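Local structure of thiosulfate sulfurtransferase (Pseudomonas aeruginosa, 1YT8) at residues 117-120 with 121-124; 153-156 with 157-161; 168-171 with 172-175; 307-310 with 311-315. The protein probably catalyses the transfer of sulfur from thiosulfate to cyanide, yielding thiocyanate and sulfite, in a chain built from four rhodanese-like domains. All coordinates share one frame; numbering follows the deposited sequence.

Overall arrangement
Contacts 1, 3 and 4 are buried, whereas contact 2 is only partly so and includes the exposed Asp156. Contacts 2 and 3 belong to one rhodanese-like domain: contact 2 lies on the helix before strand 167-168, and contact 3 starts at its end and runs into helix 174-181; Phe155 and Tyr158 touch Ser168. Contact 4 comes from the next such domain and meets all three others: Gln312 packs on Lys117, Gln309 on Arg154, and Gly307 and Gly308 on Ala172. Contact 1 pairs a ring with a valine methyl along one helix, contact 2 is rich in charge at a helix start, contact 3 is a hydrogen-bonded turn with a Val169-Leu174 apolar contact, and contact 4 ends a helix with hydroxyl and water links.

Contact 1: 117-120 with 121-124; sequences KAFG and ELVE
Successive turns of helix 114-127 meet here, with Phe119 and Val123 forming an i to i+4 pair along one side and the carbonyl of Lys117 meeting Glu121 along another. Val123 CG2 sits over one face of the Phe119 ring, 3.8 Å from its centroid and displaced toward the rim, a CH-pi contact. Of the ring atoms, Phe119 CZ and CE2 come nearest, each 3.5 Å from Val123 CG2. This is possible because the ring swings away from the backbone N of Phe119 (chi1 174°) and lies alongside the helix, while CG2 is the valine branch turned back toward the preceding turn. The same methyl also lies 3.4 Å from Phe119 O, which accepts a hydrogen bond from Val123 N (3.0 Å). Phe119 CD1 and Leu122 CD2 touch more loosely, at 4.5 Å.

On the polar side, Lys117 O takes two donors: Glu121 N at 3.2 Å and a water at 2.8 Å. The bend of Glu121 at chi2 (-55°) curls its carboxylate back to where that water can join OE2 to Lys117 O. Arg196 forms salt bridges with both Glu121 OE2 and Glu124 OE1, while Lys117 NZ turns to Asp111 and Tyr507. Helix 197-208 lies beside Phe119, Glu121 and Val123. Such i to i+4 pairing is typical of an alpha helix, here a buried one whose acidic side holds Arg196 of the sulfite pocket.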
ATOM      1  N   LYS A 117       0.518   1.534 -11.366  1.00 11.92           N
ATOM      2  CA  LYS A 117       0.883   0.559 -12.387  1.00 11.73           C
ATOM      3  C   LYS A 117       0.590   1.046 -13.801  1.00 11.26           C
ATOM      4  O   LYS A 117       1.368   0.796 -14.725  1.00 10.26           O
ATOM      5  CB  LYS A 117       0.167  -0.765 -12.122  1.00 13.28           C
ATOM      6  CG  LYS A 117       0.502  -1.358 -10.768  1.00 12.63           C
ATOM      7  CD  LYS A 117      -0.297  -2.617 -10.499  1.00 11.46           C
ATOM      8  CE  LYS A 117       0.089  -3.225  -9.162  1.00 11.03           C
ATOM      9  NZ  LYS A 117      -0.726  -4.441  -8.875  1.00 13.69           N
ATOM     10  N   ALA A 118      -0.535   1.732 -13.968  1.00 12.21           N
ATOM     11  CA  ALA A 118      -0.903   2.265 -15.273  1.00 10.84           C
ATOM     12  C   ALA A 118       0.123   3.328 -15.651  1.00 11.38           C
ATOM     13  O   ALA A 118       0.524   3.441 -16.814  1.00 11.11           O
ATOM     14  CB  ALA A 118      -2.299   2.869 -15.216  1.00 10.41           C
ATOM     15  N   PHE A 119       0.552   4.111 -14.664  1.00 12.83           N
ATOM     16  CA  PHE A 119       1.553   5.142 -14.918  1.00 11.98           C
ATOM     17  C   PHE A 119       2.854   4.493 -15.388  1.00 11.91           C
ATOM     18  O   PHE A 119       3.526   5.007 -16.280  1.00 11.43           O
ATOM     19  CB  PHE A 119       1.840   5.965 -13.658  1.00 12.83           C
ATOM     20  CG  PHE A 119       2.967   6.951 -13.836  1.00 14.31           C
ATOM     21  CD1 PHE A 119       2.809   8.065 -14.657  1.00 13.26           C
ATOM     22  CD2 PHE A 119       4.198   6.739 -13.226  1.00 12.56           C
ATOM     23  CE1 PHE A 119       3.867   8.958 -14.873  1.00 14.44           C
ATOM     24  CE2 PHE A 119       5.263   7.623 -13.434  1.00 14.57           C
ATOM     25  CZ  PHE A 119       5.093   8.738 -14.263  1.00 14.63           C
ATOM     26  N   GLY A 120       3.209   3.364 -14.780  1.00 11.97           N
ATOM     27  CA  GLY A 120       4.426   2.676 -15.169  1.00 13.03           C
ATOM     28  C   GLY A 120       4.413   2.299 -16.640  1.00 13.67           C
ATOM     29  O   GLY A 120       5.421   2.432 -17.344  1.00 10.70           O
ATOM     30  N   GLU A 121       3.263   1.831 -17.113  1.00 12.94           N
ATOM     31  CA  GLU A 121       3.134   1.447 -18.508  1.00 12.44           C
ATOM     32  C   GLU A 121       3.237   2.679 -19.403  1.00 13.19           C
ATOM     33  O   GLU A 121       3.779   2.601 -20.506  1.00 12.48           O
ATOM     34  CB  GLU A 121       1.801   0.728 -18.746  1.00 14.01           C
ATOM     35  CG  GLU A 121       1.678  -0.631 -18.043  1.00 13.86           C
ATOM     36  CD  GLU A 121       2.807  -1.593 -18.392  1.00 16.27           C
ATOM     37  OE1 GLU A 121       3.223  -1.630 -19.574  1.00 16.95           O
ATOM     38  OE2 GLU A 121       3.270  -2.326 -17.489  1.00 16.41           O
ATOM     39  N   LEU A 122       2.715   3.808 -18.926  1.00 10.54           N
ATOM     40  CA  LEU A 122       2.768   5.063 -19.681  1.00 12.29           C
ATOM     41  C   LEU A 122       4.218   5.512 -19.859  1.00 11.65           C
ATOM     42  O   LEU A 122       4.596   6.015 -20.925  1.00 15.46           O
ATOM     43  CB  LEU A 122       1.979   6.159 -18.958  1.00 12.83           C
ATOM     44  CG  LEU A 122       1.877   7.512 -19.675  1.00 14.19           C
ATOM     45  CD1 LEU A 122       1.105   7.339 -20.987  1.00 15.92           C
ATOM     46  CD2 LEU A 122       1.164   8.515 -18.781  1.00 14.79           C
ATOM     47  N   VAL A 123       5.023   5.337 -18.814  1.00 11.88           N
ATOM     48  CA  VAL A 123       6.429   5.710 -18.878  1.00 12.34           C
ATOM     49  C   VAL A 123       7.137   4.909 -19.973  1.00 14.03           C
ATOM     50  O   VAL A 123       7.846   5.489 -20.803  1.00 13.78           O
ATOM     51  CB  VAL A 123       7.137   5.496 -17.507  1.00 11.62           C
ATOM     52  CG1 VAL A 123       8.640   5.718 -17.643  1.00 11.08           C
ATOM     53  CG2 VAL A 123       6.572   6.475 -16.472  1.00 10.96           C
ATOM     54  N   GLU A 124       6.942   3.589 -19.999  1.00 13.95           N
ATOM     55  CA  GLU A 124       7.592   2.777 -21.026  1.00 16.08           C
ATOM     56  C   GLU A 124       7.088   3.151 -22.413  1.00 16.38           C
ATOM     57  O   GLU A 124       7.863   3.221 -23.368  1.00 16.11           O
ATOM     58  CB  GLU A 124       7.351   1.277 -20.811  1.00 18.48           C
ATOM     59  CG  GLU A 124       8.206   0.418 -21.750  1.00 22.56           C
ATOM     60  CD  GLU A 124       7.953  -1.073 -21.615  1.00 24.91           C
ATOM     61  OE1 GLU A 124       6.888  -1.544 -22.067  1.00 27.02           O
ATOM     62  OE2 GLU A 124       8.820  -1.772 -21.054  1.00 27.80           O
TER
HETATM   63  O   HOH W   1       3.285  -1.245 -14.879  1.00 16.54           O

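Contact 2: 153-156 with 157-161; sequences RRFD and EYQTM
With CG beside its own backbone N (chi1 -73°) and the chain extended beyond it, Glu157 reaches back so that OE1 accepts a hydrogen bond from the amide of Arg154, N to OE1 3.0 Å. Asp156 instead sets CG between its backbone N and carbonyl carbon (chi1 61°), which turns its carboxylate toward the same arginine. Arg154 grips it side-on, NE to OD1 2.9 Å and NH2 to OD2 3.1 Å, each oxygen using its syn lone pair. Glu157 OE1 lies over the centre of that guanidinium, with the two planes only 15° apart; its distance from Arg154 NH1, 3.7 Å, marks a long salt bridge of charges alone. Arg198 pairs with Glu157 OE1 as well, and the gathered arginines probably stabilise the charged carboxylate.

Arg154 is the N-cap of helix 155-160, and Glu157, three residues on, accepts the N-cap amide's hydrogen bond through its side chain; Arg154, Asp156 and Glu157 together form a salt-bridge network. The helix connects strands 147-151 and 167-168 in a beta-alpha-beta unit of the rhodanese-like domain.

Arg153 runs along the other flank of Glu157. Its NH2 points in the guanidinium plane to Met161 O (2.7 Å), its NH1 shares a water with Glu157 OE2, and Asp151 forms a further salt bridge. Gln159 CG rests over one face of the Phe155 ring, 3.9 Å from the centroid. Phe155 CE1 meets Tyr158 CD2 at 3.8 Å, the rings meeting obliquely. Thr160 OG1 donates to Asp156 O at 2.9 Å.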
ATOM      1  N   ARG A 153      11.932  -4.176  -5.378  1.00 10.73           N
ATOM      2  CA  ARG A 153      10.816  -4.422  -4.466  1.00  9.70           C
ATOM      3  C   ARG A 153      11.235  -4.297  -3.003  1.00 10.40           C
ATOM      4  O   ARG A 153      12.376  -3.949  -2.697  1.00 10.54           O
ATOM      5  CB  ARG A 153      10.259  -5.829  -4.701  1.00  7.21           C
ATOM      6  CG  ARG A 153       9.801  -6.100  -6.132  1.00 10.85           C
ATOM      7  CD  ARG A 153       9.452  -7.568  -6.298  1.00 10.10           C
ATOM      8  NE  ARG A 153      10.641  -8.419  -6.235  1.00 10.05           N
ATOM      9  CZ  ARG A 153      10.610  -9.720  -5.957  1.00 11.14           C
ATOM     10  NH1 ARG A 153       9.450 -10.324  -5.712  1.00 11.69           N
ATOM     11  NH2 ARG A 153      11.735 -10.419  -5.923  1.00 12.14           N
ATOM     12  N   ARG A 154      10.300  -4.573  -2.096  1.00 11.87           N
ATOM     13  CA  ARG A 154      10.612  -4.533  -0.668  1.00 13.38           C
ATOM     14  C   ARG A 154      11.550  -5.703  -0.400  1.00 13.24           C
ATOM     15  O   ARG A 154      11.522  -6.695  -1.119  1.00 12.56           O
ATOM     16  CB  ARG A 154       9.354  -4.727   0.185  1.00 14.19           C
ATOM     17  CG  ARG A 154       8.323  -3.615   0.101  1.00 15.66           C
ATOM     18  CD  ARG A 154       7.289  -3.795   1.215  1.00 19.79           C
ATOM     19  NE  ARG A 154       6.735  -5.146   1.226  1.00 20.23           N
ATOM     20  CZ  ARG A 154       5.672  -5.533   0.526  1.00 24.64           C
ATOM     21  NH1 ARG A 154       5.028  -4.670  -0.248  1.00 24.29           N
ATOM     22  NH2 ARG A 154       5.262  -6.792   0.588  1.00 24.41           N
ATOM     23  N   PHE A 155      12.363  -5.601   0.644  1.00 14.83           N
ATOM     24  CA  PHE A 155      13.296  -6.676   0.966  1.00 13.96           C
ATOM     25  C   PHE A 155      12.589  -8.014   1.208  1.00 12.95           C
ATOM     26  O   PHE A 155      13.106  -9.065   0.825  1.00 13.77           O
ATOM     27  CB  PHE A 155      14.130  -6.309   2.196  1.00 14.66           C
ATOM     28  CG  PHE A 155      15.237  -7.286   2.485  1.00 15.91           C
ATOM     29  CD1 PHE A 155      16.303  -7.429   1.599  1.00 16.99           C
ATOM     30  CD2 PHE A 155      15.199  -8.084   3.624  1.00 16.66           C
ATOM     31  CE1 PHE A 155      17.315  -8.354   1.841  1.00 18.26           C
ATOM     32  CE2 PHE A 155      16.203  -9.011   3.878  1.00 18.34           C
ATOM     33  CZ  PHE A 155      17.266  -9.150   2.983  1.00 17.70           C
ATOM     34  N   ASP A 156      11.415  -7.991   1.838  1.00 14.10           N
ATOM     35  CA  ASP A 156      10.703  -9.248   2.091  1.00 14.62           C
ATOM     36  C   ASP A 156      10.241  -9.926   0.800  1.00 14.23           C
ATOM     37  O   ASP A 156      10.147 -11.155   0.733  1.00 15.08           O
ATOM     38  CB  ASP A 156       9.507  -9.034   3.030  1.00 17.16           C
ATOM     39  CG  ASP A 156       8.471  -8.082   2.463  1.00 20.12           C
ATOM     40  OD1 ASP A 156       8.700  -6.855   2.505  1.00 26.75           O
ATOM     41  OD2 ASP A 156       7.427  -8.560   1.977  1.00 22.86           O
ATOM     42  N   GLU A 157       9.946  -9.135  -0.226  1.00 15.22           N
ATOM     43  CA  GLU A 157       9.526  -9.705  -1.503  1.00 12.05           C
ATOM     44  C   GLU A 157      10.733 -10.372  -2.143  1.00 11.25           C
ATOM     45  O   GLU A 157      10.649 -11.491  -2.655  1.00 12.39           O
ATOM     46  CB  GLU A 157       8.993  -8.616  -2.430  1.00 13.51           C
ATOM     47  CG  GLU A 157       7.633  -8.074  -2.035  1.00 14.87           C
ATOM     48  CD  GLU A 157       7.200  -6.927  -2.925  1.00 14.93           C
ATOM     49  OE1 GLU A 157       7.644  -5.787  -2.677  1.00 15.74           O
ATOM     50  OE2 GLU A 157       6.429  -7.171  -3.878  1.00 13.02           O
ATOM     51  N   TYR A 158      11.859  -9.663  -2.111  1.00 12.10           N
ATOM     52  CA  TYR A 158      13.114 -10.161  -2.664  1.00 11.02           C
ATOM     53  C   TYR A 158      13.498 -11.473  -1.982  1.00 12.08           C
ATOM     54  O   TYR A 158      14.002 -12.396  -2.623  1.00 12.61           O
ATOM     55  CB  TYR A 158      14.206  -9.101  -2.465  1.00 11.72           C
ATOM     56  CG  TYR A 158      15.626  -9.607  -2.588  1.00 12.45           C
ATOM     57  CD1 TYR A 158      16.238  -9.757  -3.836  1.00 13.38           C
ATOM     58  CD2 TYR A 158      16.355  -9.951  -1.450  1.00 13.24           C
ATOM     59  CE1 TYR A 158      17.550 -10.240  -3.940  1.00 13.64           C
ATOM     60  CE2 TYR A 158      17.656 -10.433  -1.542  1.00 13.50           C
ATOM     61  CZ  TYR A 158      18.247 -10.576  -2.784  1.00 12.95           C
ATOM     62  OH  TYR A 158      19.529 -11.075  -2.861  1.00 13.60           O
ATOM     63  N   GLN A 159      13.264 -11.560  -0.678  1.00 13.51           N
ATOM     64  CA  GLN A 159      13.592 -12.782   0.042  1.00 15.15           C
ATOM     65  C   GLN A 159      12.655 -13.935  -0.305  1.00 15.36           C
ATOM     66  O   GLN A 159      13.027 -15.105  -0.169  1.00 15.32           O
ATOM     67  CB  GLN A 159      13.578 -12.540   1.553  1.00 16.51           C
ATOM     68  CG  GLN A 159      14.751 -11.725   2.048  1.00 17.92           C
ATOM     69  CD  GLN A 159      15.167 -12.131   3.447  1.00 18.80           C
ATOM     70  OE1 GLN A 159      14.418 -11.953   4.407  1.00 17.21           O
ATOM     71  NE2 GLN A 159      16.364 -12.695   3.565  1.00 16.65           N
ATOM     72  N   THR A 160      11.448 -13.622  -0.760  1.00 13.70           N
ATOM     73  CA  THR A 160      10.509 -14.681  -1.117  1.00 13.92           C
ATOM     74  C   THR A 160      11.000 -15.416  -2.368  1.00 14.61           C
ATOM     75  O   THR A 160      11.011 -16.648  -2.415  1.00 13.74           O
ATOM     76  CB  THR A 160       9.098 -14.114  -1.330  1.00 13.26           C
ATOM     77  OG1 THR A 160       8.649 -13.524  -0.103  1.00 14.11           O
ATOM     78  CG2 THR A 160       8.128 -15.219  -1.727  1.00 17.57           C
HETATM   79  N   MSE A 161      11.401 -14.659  -3.382  1.00 12.60           N
HETATM   80  CA  MSE A 161      11.949 -15.243  -4.602  1.00 12.89           C
HETATM   81  C   MSE A 161      12.724 -14.146  -5.308  1.00 12.57           C
HETATM   82  O   MSE A 161      12.342 -12.976  -5.255  1.00 12.95           O
HETATM   83  CB  MSE A 161      10.847 -15.803  -5.516  1.00 13.81           C
HETATM   84  CG  MSE A 161      10.050 -14.769  -6.283  1.00 15.58           C
HETATM   85 SE   MSE A 161       8.769 -13.845  -5.170  1.00 16.30          SE
HETATM   86  CE  MSE A 161       7.414 -13.493  -6.545  1.00 14.89           C
TER
HETATM   87  O   HOH W   2       6.745  -9.662  -5.078  1.00 15.10           O

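Contact 3: 168-171 with 172-175; sequences SVPG and AELV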
ATOM      1  N   SER A 168      19.138  -6.754  -3.480  1.00 13.10           N
ATOM      2  CA  SER A 168      18.002  -5.940  -3.071  1.00 12.50           C
ATOM      3  C   SER A 168      18.337  -4.450  -3.008  1.00 13.00           C
ATOM      4  O   SER A 168      19.209  -4.027  -2.245  1.00 13.48           O
ATOM      5  CB  SER A 168      17.487  -6.403  -1.708  1.00 11.71           C
ATOM      6  OG  SER A 168      16.484  -5.525  -1.224  1.00 15.74           O
ATOM      7  N   VAL A 169      17.646  -3.661  -3.825  1.00 11.75           N
ATOM      8  CA  VAL A 169      17.834  -2.214  -3.853  1.00 11.01           C
ATOM      9  C   VAL A 169      16.467  -1.586  -4.125  1.00 12.77           C
ATOM     10  O   VAL A 169      16.146  -1.243  -5.269  1.00 14.43           O
ATOM     11  CB  VAL A 169      18.822  -1.770  -4.964  1.00 11.87           C
ATOM     12  CG1 VAL A 169      19.131  -0.279  -4.817  1.00 11.89           C
ATOM     13  CG2 VAL A 169      20.103  -2.587  -4.897  1.00 12.57           C
ATOM     14  N   PRO A 170      15.640  -1.437  -3.076  1.00 12.91           N
ATOM     15  CA  PRO A 170      14.302  -0.852  -3.193  1.00 15.59           C
ATOM     16  C   PRO A 170      14.284   0.406  -4.059  1.00 15.23           C
ATOM     17  O   PRO A 170      15.193   1.233  -3.995  1.00 18.09           O
ATOM     18  CB  PRO A 170      13.919  -0.579  -1.743  1.00 14.65           C
ATOM     19  CG  PRO A 170      14.573  -1.718  -1.023  1.00 16.02           C
ATOM     20  CD  PRO A 170      15.947  -1.745  -1.668  1.00 14.65           C
ATOM     21  N   GLY A 171      13.230   0.524  -4.862  1.00 15.79           N
ATOM     22  CA  GLY A 171      13.054   1.635  -5.785  1.00 16.39           C
ATOM     23  C   GLY A 171      13.729   2.980  -5.575  1.00 15.84           C
ATOM     24  O   GLY A 171      14.504   3.424  -6.425  1.00 14.23           O
ATOM     25  N   ALA A 172      13.430   3.645  -4.463  1.00 14.86           N
ATOM     26  CA  ALA A 172      14.010   4.961  -4.208  1.00 14.76           C
ATOM     27  C   ALA A 172      15.512   4.943  -3.936  1.00 12.85           C
ATOM     28  O   ALA A 172      16.173   5.970  -4.063  1.00 14.98           O
ATOM     29  CB  ALA A 172      13.280   5.639  -3.056  1.00 13.95           C
ATOM     30  N   GLU A 173      16.045   3.782  -3.575  1.00 14.98           N
ATOM     31  CA  GLU A 173      17.468   3.644  -3.277  1.00 13.77           C
ATOM     32  C   GLU A 173      18.344   3.513  -4.529  1.00 13.74           C
ATOM     33  O   GLU A 173      19.554   3.714  -4.466  1.00 12.72           O
ATOM     34  CB  GLU A 173      17.708   2.412  -2.393  1.00 15.52           C
ATOM     35  CG  GLU A 173      16.921   2.358  -1.081  1.00 17.35           C
ATOM     36  CD  GLU A 173      17.344   3.420  -0.076  1.00 17.21           C
ATOM     37  OE1 GLU A 173      18.520   3.845  -0.107  1.00 16.83           O
ATOM     38  OE2 GLU A 173      16.505   3.815   0.762  1.00 16.63           O
ATOM     39  N   LEU A 174      17.739   3.178  -5.664  1.00 13.44           N
ATOM     40  CA  LEU A 174      18.495   2.978  -6.901  1.00 13.05           C
ATOM     41  C   LEU A 174      19.492   4.068  -7.292  1.00 12.85           C
ATOM     42  O   LEU A 174      20.683   3.792  -7.446  1.00 14.72           O
ATOM     43  CB  LEU A 174      17.527   2.705  -8.059  1.00 13.77           C
ATOM     44  CG  LEU A 174      16.832   1.335  -7.973  1.00 10.86           C
ATOM     45  CD1 LEU A 174      15.692   1.277  -8.970  1.00 13.37           C
ATOM     46  CD2 LEU A 174      17.842   0.220  -8.250  1.00  9.31           C
ATOM     47  N   VAL A 175      19.025   5.300  -7.454  1.00 12.08           N
ATOM     48  CA  VAL A 175      19.921   6.385  -7.841  1.00 12.30           C
ATOM     49  C   VAL A 175      20.969   6.664  -6.764  1.00 12.49           C
ATOM     50  O   VAL A 175      22.101   7.048  -7.067  1.00 15.99           O
ATOM     51  CB  VAL A 175      19.114   7.669  -8.141  1.00 12.48           C
ATOM     52  CG1 VAL A 175      20.051   8.827  -8.464  1.00 14.46           C
ATOM     53  CG2 VAL A 175      18.181   7.411  -9.318  1.00 12.53           C
TER
HETATM   54  O   HOH W   3      16.251   6.388  -6.807  1.00 19.21           O
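Leu174 folds back over the backbone of Val169 and Gly171, and each carbon of its side chain has a place there. CB lies 3.5 Å from Gly171 O, and CG stays at the same carbonyl oxygen while also nearing Val169 O. The chain then forks. CD1 remains beside Gly171, whose O is 3.5 Å away, and CD2 turns to the valine, touching Val169 CG1 at 3.7 Å. A first torsion of -70°, which sets CG beside the leucine's own backbone N, directs the fork toward the residues that precede the helix. Val169 answers with CG1, the branch that also lies against Glu173 CB, at 3.9 Å.

The backbone beneath is a beta turn over 170-173, closed by a hydrogen bond from Glu173 N to Pro170 O at 2.7 Å; Leu174 N adds a weak bond to Gly171 O at 3.3 Å. Glu173 CB is pressed against Pro170 O, 3.2 Å away; beyond it the chain bends at chi2 and leads its carboxylate off to Arg177 and Arg334. A water accepts a hydrogen bond from Val175 N at 3.0 Å and donates weak ones to the carbonyls of Gly171 and Ala172.

The turn joins strand 167-168 to helix 174-181 within a rhodanese-like domain. Val169 and Leu174 both pack on Leu150 of the neighbouring strand 147-151, Ser168 lies against helix 155-160, and Ala172 and Val175 face helix 334-344.

Contact 4: 307-310 with 311-315; sequences GGQL and VQETD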
ATOM      1  N   GLY A 307      10.356   5.278  -0.299  1.00 12.43           N
ATOM      2  CA  GLY A 307      10.128   5.792  -1.640  1.00 12.81           C
ATOM      3  C   GLY A 307       9.590   4.885  -2.728  1.00 12.14           C
ATOM      4  O   GLY A 307       8.594   5.214  -3.376  1.00 11.36           O
ATOM      5  N   GLY A 308      10.257   3.758  -2.950  1.00 12.45           N
ATOM      6  CA  GLY A 308       9.826   2.834  -3.989  1.00 13.27           C
ATOM      7  C   GLY A 308       8.389   2.378  -3.823  1.00 12.46           C
ATOM      8  O   GLY A 308       7.642   2.274  -4.797  1.00 12.64           O
ATOM      9  N   GLN A 309       8.000   2.104  -2.586  1.00 12.51           N
ATOM     10  CA  GLN A 309       6.640   1.668  -2.313  1.00 12.48           C
ATOM     11  C   GLN A 309       5.645   2.825  -2.288  1.00 12.52           C
ATOM     12  O   GLN A 309       4.453   2.620  -2.506  1.00 15.98           O
ATOM     13  CB  GLN A 309       6.593   0.889  -0.999  1.00 12.33           C
ATOM     14  CG  GLN A 309       7.276  -0.469  -1.090  1.00 13.38           C
ATOM     15  CD  GLN A 309       6.774  -1.290  -2.269  1.00 13.22           C
ATOM     16  OE1 GLN A 309       7.440  -1.388  -3.304  1.00 16.39           O
ATOM     17  NE2 GLN A 309       5.587  -1.873  -2.123  1.00 12.56           N
ATOM     18  N   LEU A 310       6.120   4.038  -2.019  1.00 14.27           N
ATOM     19  CA  LEU A 310       5.216   5.190  -2.019  1.00 13.23           C
ATOM     20  C   LEU A 310       4.781   5.410  -3.468  1.00 12.87           C
ATOM     21  O   LEU A 310       3.622   5.730  -3.753  1.00 13.23           O
ATOM     22  CB  LEU A 310       5.925   6.441  -1.495  1.00 13.56           C
ATOM     23  CG  LEU A 310       5.141   7.761  -1.567  1.00 14.89           C
ATOM     24  CD1 LEU A 310       3.841   7.651  -0.786  1.00 15.12           C
ATOM     25  CD2 LEU A 310       5.997   8.891  -1.007  1.00 12.85           C
ATOM     26  N   VAL A 311       5.723   5.220  -4.384  1.00 13.41           N
ATOM     27  CA  VAL A 311       5.455   5.383  -5.803  1.00 13.31           C
ATOM     28  C   VAL A 311       4.610   4.224  -6.343  1.00 13.22           C
ATOM     29  O   VAL A 311       3.789   4.417  -7.239  1.00 15.22           O
ATOM     30  CB  VAL A 311       6.783   5.491  -6.596  1.00 14.53           C
ATOM     31  CG1 VAL A 311       6.515   5.511  -8.106  1.00 12.01           C
ATOM     32  CG2 VAL A 311       7.517   6.777  -6.184  1.00 13.58           C
ATOM     33  N   GLN A 312       4.798   3.033  -5.777  1.00 13.35           N
ATOM     34  CA  GLN A 312       4.072   1.833  -6.205  1.00 13.06           C
ATOM     35  C   GLN A 312       2.665   1.680  -5.606  1.00 12.93           C
ATOM     36  O   GLN A 312       1.751   1.216  -6.285  1.00 13.64           O
ATOM     37  CB  GLN A 312       4.903   0.587  -5.867  1.00 13.06           C
ATOM     38  CG  GLN A 312       4.239  -0.755  -6.169  1.00 12.70           C
ATOM     39  CD  GLN A 312       4.122  -1.053  -7.656  1.00 15.57           C
ATOM     40  OE1 GLN A 312       4.712  -0.364  -8.494  1.00 15.88           O
ATOM     41  NE2 GLN A 312       3.371  -2.096  -7.988  1.00 16.35           N
ATOM     42  N   GLU A 313       2.490   2.067  -4.344  1.00 12.87           N
ATOM     43  CA  GLU A 313       1.191   1.932  -3.675  1.00 13.14           C
ATOM     44  C   GLU A 313       0.704   3.284  -3.155  1.00 12.33           C
ATOM     45  O   GLU A 313       0.206   3.387  -2.035  1.00 13.46           O
ATOM     46  CB  GLU A 313       1.307   0.952  -2.495  1.00 14.22           C
ATOM     47  CG  GLU A 313       2.020  -0.360  -2.817  1.00 14.63           C
ATOM     48  CD  GLU A 313       2.078  -1.310  -1.626  1.00 18.74           C
ATOM     49  OE1 GLU A 313       2.250  -0.828  -0.484  1.00 17.84           O
ATOM     50  OE2 GLU A 313       1.964  -2.540  -1.831  1.00 20.96           O
ATOM     51  N   THR A 314       0.834   4.310  -3.987  1.00 13.91           N
ATOM     52  CA  THR A 314       0.459   5.674  -3.623  1.00 13.49           C
ATOM     53  C   THR A 314      -0.917   5.831  -2.965  1.00 15.31           C
ATOM     54  O   THR A 314      -1.069   6.586  -2.000  1.00 15.09           O
ATOM     55  CB  THR A 314       0.534   6.593  -4.864  1.00 14.52           C
ATOM     56  OG1 THR A 314       1.726   6.295  -5.607  1.00 12.07           O
ATOM     57  CG2 THR A 314       0.574   8.053  -4.449  1.00 14.79           C
ATOM     58  N   ASP A 315      -1.912   5.117  -3.482  1.00 13.48           N
ATOM     59  CA  ASP A 315      -3.273   5.205  -2.961  1.00 14.42           C
ATOM     60  C   ASP A 315      -3.482   4.653  -1.545  1.00 14.96           C
ATOM     61  O   ASP A 315      -4.512   4.920  -0.923  1.00 16.61           O
ATOM     62  CB  ASP A 315      -4.239   4.525  -3.933  1.00 15.81           C
ATOM     63  CG  ASP A 315      -3.903   3.069  -4.162  1.00 15.32           C
ATOM     64  OD1 ASP A 315      -2.822   2.788  -4.724  1.00 17.07           O
ATOM     65  OD2 ASP A 315      -4.721   2.208  -3.772  1.00 16.06           O
TER
HETATM   66  O   HOH W   4       4.466  -1.787   0.707  1.00 16.00           O
HETATM   67  O   HOH W   5       3.469  -3.408  -3.815  1.00 19.75           O
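Gln309, Leu310 and Val311 carry this turn of helix, and each meets the following or preceding turn in its own way. Gln309 works through water. Its chain bends at chi2 (-52°), bringing the amide beside Glu313, where Gln309 NE2 comes within 3.6 Å of Glu313 CD with amide and carboxylate planes 62° apart. NE2 gives hydrogen bonds to two waters, at 3.0 and 3.1 Å; one water donates to Glu313 OE1 and the other to OE2. Both carboxylate oxygens are thus linked to a single amide nitrogen, while Gln309 OE1 accepts from Arg198.

Leu310 contributes chiefly its carbonyl. Thr314 OG1 donates to Leu310 O at 2.7 Å, in the carbonyl plane, and the hydroxyl is also hydrogen-bonded to Ser116. This is where helix 307-312 of a rhodanese-like domain ends: Glu313 N still bonds to Gln309 O at 2.7 Å, but Glu313 itself leaves helical angles (phi -123°), and the threonine hydroxyl takes Leu310 O in place of its own amide.

Val311 looks back the other way, its CG2 3.4 Å from Gly307 O, which also receives Val311 N at 3.0 Å. Beyond these, Val311 lies on Trp341 and Leu310 on Leu342 of helix 334-344. Gln312, whose CB rests on Gly308 O, sends its amide away to the sulfite pocket it shares with Cys193, Arg196 and Arg198.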